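Local coordinates for protein succinate-semialdehyde dehydrogenase (Synechococcus sp., PDB 4ITA) that probably oxidises succinic semialdehyde to succinate with an NADP cofactor, as expected of a cyanobacterial member of the aldehyde dehydrogenase family, at residues P122-W132 against A149-N160; K420-G428 against G436-I444. All coordinates share one frame; numbering follows the deposited sequence.

Contact 1: residues P122-W132 against A149-N160; sequences PLGILLAVMPW and AGNVAVLKHASN. With NDP (NADPH dihydro-nicotinamide-adenine-dinucleotide phosphate), chain C; EDO (1,2-ethanediol), chain S; EDO (1,2-ethanediol), chain F.
I125-V129 and V152-K156 run side by side as parallel strands, their short axes 4.5 Å apart at 25°, and backbone bonds alternate from V152 N to G124 O through to M130 N to K156 O. Before the first of these, N151 reaches back across the contact: its OD1 takes a nearly straight bond from G124 N (3.1 Å, 173°) and a weak, bent one from L123 N, while ND2 turns to a bound ethanediol and to the carbonyl of F447. Along one face of the pair, CG1 of I125 crosses CG2 of V152 at 3.6 Å, and the same methyl branch of V154 lies between I125 and L127. On the other face CG of M130 meets CD1 of L155 at about a right angle, and CB of M130 makes an off-centre CH-pi contact with the H157 ring. Past the strands, the N160 amide stands almost perpendicular to the W132 indole, with ND2 over one face, 3.3 Å from CG of W132. A chi1 of 50° sets that indole between its own backbone N and carbonyl carbon, with NE1 close to a pyrophosphate oxygen of NADPH. A leucine in place of W132 would probably leave the N160 amide without its flat partner and deprive the pyrophosphate of this polar neighbour. K156, bent at chi2, sends NZ to O1X of the 2'-phosphate (2.8 Å) and to the carbonyl oxygen of H157; S159 OG grips the same O1X at 2.7 Å. The ribose O3B donates to M130 O (2.8 Å). With helix 137-149 linking the strands, this is a beta-alpha-beta unit of the Rossmann-type domain, the C-terminal ends of its two strands holding the adenosine ribose and 2'-phosphate of NADPH.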
loop_
_atom_site.group_PDB
_atom_site.type_symbol
_atom_site.label_atom_id
_atom_site.label_comp_id
_atom_site.label_asym_id
_atom_site.label_seq_id
_atom_site.Cartn_x
_atom_site.Cartn_y
_atom_site.Cartn_z
ATOM N N PRO A 122 -15.419 3.033 2.946
ATOM C CA PRO A 122 -15.002 1.695 2.521
ATOM C C PRO A 122 -14.786 1.608 1.006
ATOM O O PRO A 122 -15.402 2.346 0.226
ATOM C CB PRO A 122 -16.182 0.820 2.949
ATOM C CG PRO A 122 -17.353 1.748 2.913
ATOM C CD PRO A 122 -16.801 3.046 3.440
ATOM N N LEU A 123 -13.907 0.707 0.596
ATOM C CA LEU A 123 -13.636 0.488 -0.819
ATOM C C LEU A 123 -14.664 -0.410 -1.505
ATOM O O LEU A 123 -15.002 -0.192 -2.664
ATOM C CB LEU A 123 -12.239 -0.106 -1.009
ATOM C CG LEU A 123 -11.054 0.782 -0.644
ATOM C CD1 LEU A 123 -9.776 -0.011 -0.822
ATOM C CD2 LEU A 123 -11.037 2.051 -1.477
ATOM N N GLY A 124 -15.140 -1.434 -0.801
ATOM C CA GLY A 124 -16.019 -2.423 -1.403
ATOM C C GLY A 124 -15.606 -3.825 -0.994
ATOM O O GLY A 124 -15.300 -4.075 0.169
ATOM N N ILE A 125 -15.591 -4.741 -1.957
ATOM C CA ILE A 125 -15.204 -6.117 -1.673
ATOM C C ILE A 125 -13.688 -6.252 -1.505
ATOM O O ILE A 125 -12.913 -5.909 -2.401
ATOM C CB ILE A 125 -15.643 -7.079 -2.793
ATOM C CG1 ILE A 125 -17.148 -6.994 -3.067
ATOM C CG2 ILE A 125 -15.244 -8.502 -2.449
ATOM C CD1 ILE A 125 -17.571 -7.783 -4.313
ATOM N N LEU A 126 -13.290 -6.788 -0.358
ATOM C CA LEU A 126 -11.902 -7.151 -0.069
ATOM C C LEU A 126 -11.746 -8.666 -0.144
ATOM O O LEU A 126 -12.512 -9.411 0.477
ATOM C CB LEU A 126 -11.523 -6.675 1.341
ATOM C CG LEU A 126 -10.195 -7.133 1.957
ATOM C CD1 LEU A 126 -8.993 -6.589 1.186
ATOM C CD2 LEU A 126 -10.116 -6.694 3.415
ATOM N N LEU A 127 -10.770 -9.119 -0.924
ATOM C CA LEU A 127 -10.351 -10.513 -0.918
ATOM C C LEU A 127 -9.287 -10.715 0.142
ATOM O O LEU A 127 -8.317 -9.962 0.203
ATOM C CB LEU A 127 -9.770 -10.912 -2.276
ATOM C CG LEU A 127 -8.929 -12.199 -2.304
ATOM C CD1 LEU A 127 -9.756 -13.436 -2.019
ATOM C CD2 LEU A 127 -8.246 -12.333 -3.651
ATOM N N ALA A 128 -9.464 -11.742 0.967
ATOM C CA ALA A 128 -8.438 -12.168 1.912
ATOM C C ALA A 128 -8.030 -13.611 1.652
ATOM O O ALA A 128 -8.879 -14.498 1.547
ATOM C CB ALA A 128 -8.932 -12.027 3.313
ATOM N N VAL A 129 -6.725 -13.838 1.570
ATOM C CA VAL A 129 -6.158 -15.174 1.439
ATOM C C VAL A 129 -5.377 -15.456 2.714
ATOM O O VAL A 129 -4.472 -14.694 3.079
ATOM C CB VAL A 129 -5.230 -15.277 0.214
ATOM C CG1 VAL A 129 -4.542 -16.645 0.171
ATOM C CG2 VAL A 129 -6.017 -15.030 -1.064
ATOM N N MET A 130 -5.744 -16.533 3.405
ATOM C CA MET A 130 -5.253 -16.789 4.762
ATOM C C MET A 130 -4.625 -18.174 4.914
ATOM O O MET A 130 -4.937 -19.087 4.157
ATOM C CB MET A 130 -6.391 -16.607 5.772
ATOM C CG MET A 130 -6.851 -15.151 5.906
ATOM S SD MET A 130 -5.669 -14.018 6.720
ATOM C CE MET A 130 -5.720 -12.602 5.618
ATOM N N PRO A 131 -3.727 -18.335 5.899
ATOM C CA PRO A 131 -3.019 -19.602 6.101
ATOM C C PRO A 131 -3.600 -20.462 7.229
ATOM O O PRO A 131 -4.385 -19.983 8.052
ATOM C CB PRO A 131 -1.619 -19.134 6.488
ATOM C CG PRO A 131 -1.902 -17.949 7.335
ATOM C CD PRO A 131 -3.109 -17.252 6.692
ATOM N N TRP A 132 -3.188 -21.728 7.281
ATOM C CA TRP A 132 -3.728 -22.639 8.276
ATOM C C TRP A 132 -3.156 -22.447 9.681
ATOM O O TRP A 132 -3.686 -23.019 10.620
ATOM C CB TRP A 132 -3.569 -24.107 7.837
ATOM C CG TRP A 132 -2.177 -24.457 7.384
ATOM C CD1 TRP A 132 -1.766 -24.645 6.096
ATOM C CD2 TRP A 132 -1.012 -24.653 8.208
ATOM N NE1 TRP A 132 -0.430 -24.948 6.063
ATOM C CE2 TRP A 132 0.058 -24.952 7.341
ATOM C CE3 TRP A 132 -0.776 -24.615 9.584
ATOM C CZ2 TRP A 132 1.352 -25.201 7.811
ATOM C CZ3 TRP A 132 0.520 -24.850 10.048
ATOM C CH2 TRP A 132 1.562 -25.141 9.162
ATOM N N ALA A 149 -15.281 -0.999 9.144
ATOM C CA ALA A 149 -15.089 0.072 8.169
ATOM C C ALA A 149 -16.183 0.128 7.113
ATOM O O ALA A 149 -16.278 1.114 6.386
ATOM C CB ALA A 149 -13.729 -0.071 7.491
ATOM N N GLY A 150 -16.986 -0.929 7.003
ATOM C CA GLY A 150 -18.047 -0.975 6.012
ATOM C C GLY A 150 -17.675 -1.667 4.711
ATOM O O GLY A 150 -18.460 -1.636 3.763
ATOM N N ASN A 151 -16.486 -2.265 4.647
ATOM C CA ASN A 151 -16.150 -3.157 3.543
ATOM C C ASN A 151 -16.926 -4.463 3.673
ATOM O O ASN A 151 -17.450 -4.789 4.742
ATOM C CB ASN A 151 -14.656 -3.494 3.560
ATOM C CG ASN A 151 -13.769 -2.363 3.054
ATOM O OD1 ASN A 151 -14.135 -1.610 2.151
ATOM N ND2 ASN A 151 -12.571 -2.266 3.619
ATOM N N VAL A 152 -17.006 -5.213 2.578
ATOM C CA VAL A 152 -17.409 -6.611 2.675
ATOM C C VAL A 152 -16.203 -7.466 2.291
ATOM O O VAL A 152 -15.227 -6.961 1.713
ATOM C CB VAL A 152 -18.648 -6.948 1.823
ATOM C CG1 VAL A 152 -19.816 -6.067 2.233
ATOM C CG2 VAL A 152 -18.350 -6.808 0.335
ATOM N N ALA A 153 -16.243 -8.749 2.637
ATOM C CA ALA A 153 -15.072 -9.584 2.450
ATOM C C ALA A 153 -15.403 -10.955 1.911
ATOM O O ALA A 153 -16.431 -11.547 2.247
ATOM C CB ALA A 153 -14.313 -9.716 3.756
ATOM N N VAL A 154 -14.515 -11.450 1.061
ATOM C CA VAL A 154 -14.529 -12.849 0.657
ATOM C C VAL A 154 -13.220 -13.468 1.121
ATOM O O VAL A 154 -12.150 -12.887 0.933
ATOM C CB VAL A 154 -14.778 -13.042 -0.868
ATOM C CG1 VAL A 154 -16.192 -12.593 -1.228
ATOM C CG2 VAL A 154 -13.738 -12.284 -1.709
ATOM N N LEU A 155 -13.326 -14.629 1.754
ATOM C CA LEU A 155 -12.178 -15.319 2.329
ATOM C C LEU A 155 -11.832 -16.567 1.536
ATOM O O LEU A 155 -12.681 -17.440 1.355
ATOM C CB LEU A 155 -12.493 -15.739 3.761
ATOM C CG LEU A 155 -11.539 -16.740 4.423
ATOM C CD1 LEU A 155 -10.148 -16.158 4.651
ATOM C CD2 LEU A 155 -12.133 -17.268 5.730
ATOM N N LYS A 156 -10.591 -16.652 1.072
ATOM C CA LYS A 156 -10.038 -17.909 0.590
ATOM C C LYS A 156 -9.076 -18.389 1.663
ATOM O O LYS A 156 -7.968 -17.864 1.821
ATOM C CB LYS A 156 -9.334 -17.738 -0.763
ATOM C CG LYS A 156 -8.761 -19.038 -1.338
ATOM C CD LYS A 156 -7.258 -19.217 -1.065
ATOM C CE LYS A 156 -6.717 -20.524 -1.662
ATOM N NZ LYS A 156 -7.188 -21.742 -0.927
ATOM N N HIS A 157 -9.530 -19.360 2.446
ATOM C CA HIS A 157 -8.715 -19.920 3.510
ATOM C C HIS A 157 -7.871 -21.057 2.943
ATOM O O HIS A 157 -8.055 -21.488 1.801
ATOM C CB HIS A 157 -9.602 -20.412 4.664
ATOM C CG HIS A 157 -9.015 -20.180 6.022
ATOM N ND1 HIS A 157 -7.656 -20.176 6.254
ATOM C CD2 HIS A 157 -9.606 -19.937 7.217
ATOM C CE1 HIS A 157 -7.434 -19.938 7.536
ATOM N NE2 HIS A 157 -8.599 -19.792 8.142
ATOM N N ALA A 158 -6.943 -21.544 3.754
ATOM C CA ALA A 158 -6.105 -22.664 3.358
ATOM C C ALA A 158 -6.979 -23.893 3.114
ATOM O O ALA A 158 -8.002 -24.084 3.780
ATOM C CB ALA A 158 -5.089 -22.938 4.442
ATOM N N SER A 159 -6.562 -24.739 2.178
ATOM C CA SER A 159 -7.382 -25.873 1.760
ATOM C C SER A 159 -7.524 -26.966 2.809
ATOM O O SER A 159 -8.400 -27.830 2.689
ATOM C CB SER A 159 -6.841 -26.463 0.458
ATOM O OG SER A 159 -7.137 -25.624 -0.637
ATOM N N ASN A 160 -6.670 -26.931 3.826
ATOM C CA ASN A 160 -6.709 -27.914 4.902
ATOM C C ASN A 160 -7.466 -27.446 6.144
ATOM O O ASN A 160 -7.566 -28.181 7.120
ATOM C CB ASN A 160 -5.293 -28.337 5.288
ATOM C CG ASN A 160 -4.451 -27.174 5.774
ATOM O OD1 ASN A 160 -4.553 -26.063 5.256
ATOM N ND2 ASN A 160 -3.610 -27.423 6.776
HETATM P PA NDP C . 1.047 -20.857 1.760
HETATM O O1A NDP C . 1.538 -19.563 1.179
HETATM O O2A NDP C . 1.370 -22.155 1.073
HETATM O O5B NDP C . -0.545 -20.778 1.891
HETATM C C5B NDP C . -1.207 -19.650 2.477
HETATM C C4B NDP C . -2.508 -19.344 1.739
HETATM O O4B NDP C . -2.196 -18.937 0.403
HETATM C C3B NDP C . -3.422 -20.554 1.587
HETATM O O3B NDP C . -4.783 -20.102 1.569
HETATM C C2B NDP C . -3.051 -21.084 0.215
HETATM O O2B NDP C . -4.083 -21.841 -0.402
HETATM C C1B NDP C . -2.883 -19.783 -0.521
HETATM N N9A NDP C . -2.034 -19.846 -1.720
HETATM C C8A NDP C . -0.908 -20.561 -1.915
HETATM N N7A NDP C . -0.403 -20.308 -3.146
HETATM C C5A NDP C . -1.204 -19.404 -3.733
HETATM C C6A NDP C . -1.263 -18.699 -5.023
HETATM N N6A NDP C . -0.316 -18.920 -5.955
HETATM N N1A NDP C . -2.283 -17.841 -5.218
HETATM C C2A NDP C . -3.225 -17.611 -4.294
HETATM N N3A NDP C . -3.242 -18.220 -3.099
HETATM C C4A NDP C . -2.272 -19.102 -2.785
HETATM O O3 NDP C . 1.578 -20.809 3.296
HETATM P PN NDP C . 2.072 -21.947 4.345
HETATM O O1N NDP C . 2.935 -22.991 3.672
HETATM O O2N NDP C . 0.873 -22.353 5.157
HETATM O O5D NDP C . 3.038 -21.073 5.291
HETATM C C5D NDP C . 2.506 -20.036 6.104
HETATM C C4D NDP C . 3.324 -18.771 5.919
HETATM O O4D NDP C . 2.582 -17.640 6.398
HETATM C C3D NDP C . 4.621 -18.782 6.704
HETATM O O3D NDP C . 5.685 -18.249 5.907
HETATM C C2D NDP C . 4.270 -17.896 7.883
HETATM O O2D NDP C . 5.452 -17.359 8.478
HETATM C C1D NDP C . 3.421 -16.828 7.224
HETATM N N1N NDP C . 2.646 -16.103 8.240
HETATM C C2N NDP C . 2.601 -14.760 8.228
HETATM C C3N NDP C . 2.290 -14.064 9.395
HETATM C C7N NDP C . 2.199 -12.566 9.413
HETATM O O7N NDP C . 1.238 -12.048 9.978
HETATM N N7N NDP C . 3.149 -11.839 8.833
HETATM C C4N NDP C . 2.043 -14.795 10.693
HETATM C C5N NDP C . 1.650 -16.171 10.414
HETATM C C6N NDP C . 1.969 -16.769 9.198
HETATM P P2B NDP C . -4.049 -23.447 -0.431
HETATM O O1X NDP C . -5.304 -23.772 -1.188
HETATM O O2X NDP C . -2.793 -23.841 -1.173
HETATM O O3X NDP C . -4.081 -23.944 0.982
HETATM C C1 EDO S . -19.422 3.434 5.317
HETATM O O1 EDO S . -19.777 4.307 4.230
HETATM C C2 EDO S . -18.789 4.169 6.496
HETATM O O2 EDO S . -17.672 3.438 7.030
HETATM C C1 EDO F . -10.573 -2.347 6.672
HETATM O O1 EDO F . -10.571 -3.353 5.638
HETATM C C2 EDO F . -9.812 -1.105 6.232
HETATM O O2 EDO F . -8.419 -1.451 6.240
#

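Contact 2: residues K420-G428 against G436-I444; sequences KSDPRLPFG and GRELGLAGI. With EDO (1,2-ethanediol), chain Q; EDO (1,2-ethanediol), chain F; EDO (1,2-ethanediol), chain R.
L439 pushes its side chain into the bend of 420-428: CB lies 3.3 Å from the carbonyl oxygen of L425, and CD1 reaches the D422 carbonyl and CB of F427. With chi2 at -179°, CD1 stands anti to CA and extends towards D422, while CD2 branches off towards CA of P423. The type I turn D422-L425 is braced by D422, whose OD1 receives R424 N in an Asx turn while the R424 guanidinium comes side-on, NH2 meeting the syn lone pair of OD2 at 2.8 Å. G440 N binds P423 O (2.8 Å), and a CB on G440 would run into CD of P426. Farther on, F427 and E438 exchange backbone bonds as a single antiparallel bridge. R437 folds back at chi2 (-69°), laying one guanidinium face over the G428 carbonyl, G428 O 3.7 Å above its plane, while NH1 bonds to G436 O. Its NE reaches A450 O of the second subunit, and T452 OG1 of that subunit hydrogen-bonds to P426 O. CG of F427 is anti to the backbone N (chi1 -177°), carrying the ring away to NADPH; the loop 420-428, held by 436-444, thus borders the cofactor pocket through F427 and the subunit interface through P426.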
loop_
_atom_site.group_PDB
_atom_site.type_symbol
_atom_site.label_atom_id
_atom_site.label_comp_id
_atom_site.label_asym_id
_atom_site.label_seq_id
_atom_site.Cartn_x
_atom_site.Cartn_y
_atom_site.Cartn_z
ATOM N N LYS A 420 5.056 -10.551 20.076
ATOM C CA LYS A 420 3.665 -10.996 20.079
ATOM C C LYS A 420 2.855 -9.987 19.294
ATOM O O LYS A 420 3.219 -8.815 19.216
ATOM C CB LYS A 420 3.101 -11.069 21.502
ATOM C CG LYS A 420 3.746 -12.093 22.419
ATOM C CD LYS A 420 3.010 -12.160 23.757
ATOM C CE LYS A 420 3.789 -12.964 24.776
ATOM N NZ LYS A 420 3.128 -12.933 26.118
ATOM N N SER A 421 1.746 -10.428 18.717
ATOM C CA SER A 421 0.798 -9.477 18.157
ATOM C C SER A 421 -0.217 -9.066 19.227
ATOM O O SER A 421 -0.543 -9.834 20.135
ATOM C CB SER A 421 0.113 -10.046 16.919
ATOM O OG SER A 421 -0.525 -11.268 17.209
ATOM N N ASP A 422 -0.698 -7.835 19.121
ATOM C CA ASP A 422 -1.571 -7.233 20.115
ATOM C C ASP A 422 -2.447 -6.280 19.319
ATOM O O ASP A 422 -1.918 -5.437 18.608
ATOM C CB ASP A 422 -0.701 -6.453 21.111
ATOM C CG ASP A 422 -1.492 -5.811 22.248
ATOM O OD1 ASP A 422 -2.657 -5.408 22.052
ATOM O OD2 ASP A 422 -0.921 -5.681 23.352
ATOM N N PRO A 423 -3.784 -6.390 19.431
ATOM C CA PRO A 423 -4.649 -5.492 18.651
ATOM C C PRO A 423 -4.341 -4.001 18.827
ATOM O O PRO A 423 -4.633 -3.199 17.946
ATOM C CB PRO A 423 -6.052 -5.805 19.188
ATOM C CG PRO A 423 -5.958 -7.198 19.701
ATOM C CD PRO A 423 -4.561 -7.343 20.246
ATOM N N ARG A 424 -3.748 -3.635 19.960
ATOM C CA ARG A 424 -3.486 -2.234 20.271
ATOM C C ARG A 424 -2.323 -1.619 19.491
ATOM O O ARG A 424 -2.166 -0.399 19.467
ATOM C CB ARG A 424 -3.228 -2.071 21.772
ATOM C CG ARG A 424 -4.436 -2.409 22.641
ATOM C CD ARG A 424 -4.063 -2.430 24.116
ATOM N NE ARG A 424 -3.122 -3.503 24.414
ATOM C CZ ARG A 424 -2.680 -3.795 25.632
ATOM N NH1 ARG A 424 -3.096 -3.089 26.675
ATOM N NH2 ARG A 424 -1.823 -4.790 25.802
ATOM N N LEU A 425 -1.503 -2.461 18.864
ATOM C CA LEU A 425 -0.273 -2.013 18.203
ATOM C C LEU A 425 -0.227 -2.572 16.783
ATOM O O LEU A 425 -0.543 -3.737 16.575
ATOM C CB LEU A 425 0.959 -2.504 18.980
ATOM C CG LEU A 425 1.468 -1.739 20.218
ATOM C CD1 LEU A 425 1.995 -0.368 19.847
ATOM C CD2 LEU A 425 0.440 -1.609 21.315
ATOM N N PRO A 426 0.161 -1.744 15.797
ATOM C CA PRO A 426 0.225 -2.265 14.423
ATOM C C PRO A 426 1.245 -3.398 14.268
ATOM O O PRO A 426 2.177 -3.536 15.072
ATOM C CB PRO A 426 0.624 -1.040 13.592
ATOM C CG PRO A 426 0.214 0.143 14.445
ATOM C CD PRO A 426 0.448 -0.301 15.857
ATOM N N PHE A 427 1.042 -4.218 13.244
ATOM C CA PHE A 427 1.811 -5.442 13.055
ATOM C C PHE A 427 2.034 -5.697 11.574
ATOM O O PHE A 427 1.082 -5.787 10.804
ATOM C CB PHE A 427 1.054 -6.630 13.662
ATOM C CG PHE A 427 1.798 -7.939 13.589
ATOM C CD1 PHE A 427 2.545 -8.381 14.666
ATOM C CD2 PHE A 427 1.738 -8.732 12.450
ATOM C CE1 PHE A 427 3.231 -9.584 14.605
ATOM C CE2 PHE A 427 2.420 -9.934 12.379
ATOM C CZ PHE A 427 3.165 -10.362 13.458
ATOM N N GLY A 428 3.292 -5.835 11.175
ATOM C CA GLY A 428 3.612 -6.211 9.814
ATOM C C GLY A 428 5.103 -6.270 9.568
ATOM O O GLY A 428 5.910 -5.973 10.454
ATOM N N GLY A 436 2.782 -3.113 4.587
ATOM C CA GLY A 436 1.479 -2.801 5.137
ATOM C C GLY A 436 1.407 -3.246 6.585
ATOM O O GLY A 436 2.239 -4.013 7.066
ATOM N N ARG A 437 0.417 -2.731 7.299
ATOM C CA ARG A 437 0.270 -3.026 8.724
ATOM C C ARG A 437 -1.169 -3.394 9.071
ATOM O O ARG A 437 -2.108 -2.713 8.667
ATOM C CB ARG A 437 0.700 -1.819 9.571
ATOM C CG ARG A 437 2.167 -1.410 9.426
ATOM C CD ARG A 437 3.056 -2.443 10.037
ATOM N NE ARG A 437 4.487 -2.135 9.970
ATOM C CZ ARG A 437 5.315 -2.589 9.038
ATOM N NH1 ARG A 437 4.855 -3.326 8.038
ATOM N NH2 ARG A 437 6.606 -2.286 9.095
ATOM N N GLU A 438 -1.320 -4.467 9.837
ATOM C CA GLU A 438 -2.593 -4.835 10.434
ATOM C C GLU A 438 -2.608 -4.308 11.862
ATOM O O GLU A 438 -1.570 -3.894 12.378
ATOM C CB GLU A 438 -2.760 -6.358 10.461
ATOM C CG GLU A 438 -2.880 -7.025 9.100
ATOM C CD GLU A 438 -4.279 -6.946 8.531
ATOM O OE1 GLU A 438 -4.989 -5.951 8.811
ATOM O OE2 GLU A 438 -4.663 -7.893 7.810
ATOM N N LEU A 439 -3.783 -4.327 12.487
ATOM C CA LEU A 439 -3.967 -3.973 13.900
ATOM C C LEU A 439 -3.741 -2.488 14.200
ATOM O O LEU A 439 -3.359 -1.714 13.315
ATOM C CB LEU A 439 -3.127 -4.874 14.814
ATOM C CG LEU A 439 -3.395 -6.368 14.617
ATOM C CD1 LEU A 439 -2.542 -7.197 15.559
ATOM C CD2 LEU A 439 -4.877 -6.681 14.809
ATOM N N GLY A 440 -4.022 -2.078 15.434
ATOM C CA GLY A 440 -3.986 -0.665 15.775
ATOM C C GLY A 440 -4.841 0.185 14.844
ATOM O O GLY A 440 -5.840 -0.270 14.281
ATOM N N LEU A 441 -4.445 1.439 14.678
ATOM C CA LEU A 441 -5.114 2.325 13.742
ATOM C C LEU A 441 -4.912 1.832 12.312
ATOM O O LEU A 441 -5.828 1.889 11.479
ATOM C CB LEU A 441 -4.572 3.748 13.899
ATOM C CG LEU A 441 -5.051 4.775 12.871
ATOM C CD1 LEU A 441 -6.543 4.965 12.978
ATOM C CD2 LEU A 441 -4.328 6.105 13.059
ATOM N N ALA A 442 -3.707 1.345 12.026
ATOM C CA ALA A 442 -3.354 0.929 10.674
ATOM C C ALA A 442 -4.335 -0.074 10.079
ATOM O O ALA A 442 -4.704 0.037 8.910
ATOM C CB ALA A 442 -1.938 0.354 10.651
ATOM N N GLY A 443 -4.763 -1.048 10.878
ATOM C CA GLY A 443 -5.611 -2.114 10.374
ATOM C C GLY A 443 -6.908 -1.631 9.752
ATOM O O GLY A 443 -7.426 -2.240 8.816
ATOM N N ILE A 444 -7.455 -0.542 10.273
ATOM C CA ILE A 444 -8.727 -0.049 9.751
ATOM C C ILE A 444 -8.535 1.063 8.716
ATOM O O ILE A 444 -9.486 1.479 8.059
ATOM C CB ILE A 444 -9.694 0.357 10.901
ATOM C CG1 ILE A 444 -11.157 0.312 10.438
ATOM C CG2 ILE A 444 -9.303 1.699 11.524
ATOM C CD1 ILE A 444 -12.164 0.424 11.571
HETATM C C1 EDO Q . 4.776 -3.566 12.585
HETATM O O1 EDO Q . 4.976 -4.744 13.353
HETATM C C2 EDO Q . 4.550 -2.319 13.417
HETATM O O2 EDO Q . 3.907 -1.203 12.804
HETATM C C1 EDO F . -10.573 -2.347 6.672
HETATM O O1 EDO F . -10.571 -3.353 5.638
HETATM C C2 EDO F . -9.812 -1.105 6.232
HETATM O O2 EDO F . -8.419 -1.451 6.240
HETATM C C1 EDO R . 0.661 -14.753 15.653
HETATM O O1 EDO R . 0.377 -13.718 16.597
HETATM C C2 EDO R . 1.003 -14.121 14.310
HETATM O O2 EDO R . -0.140 -13.419 13.798
#

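Contact 1 and contact 2 have centres about 17 Å apart and serve different parts of one cofactor: the first lines the adenosine ribose, the 2'-phosphate and, through W132, the pyrophosphate, whereas F427 of the second brings its ring to within about 3 Å of NADPH, near the nicotinamide. They touch directly where CB of A149 packs against CG1 of I444, 3.9 Å apart. Beside that junction one ethanediol, probably from the crystallisation liquor, links both, its O1 accepting from N151 ND2 (3.0 Å) and its O2 bonding to G443 O (2.9 Å). Helix 137-149 also lies between them: F142 packs on A128 and M130 as well as on E438.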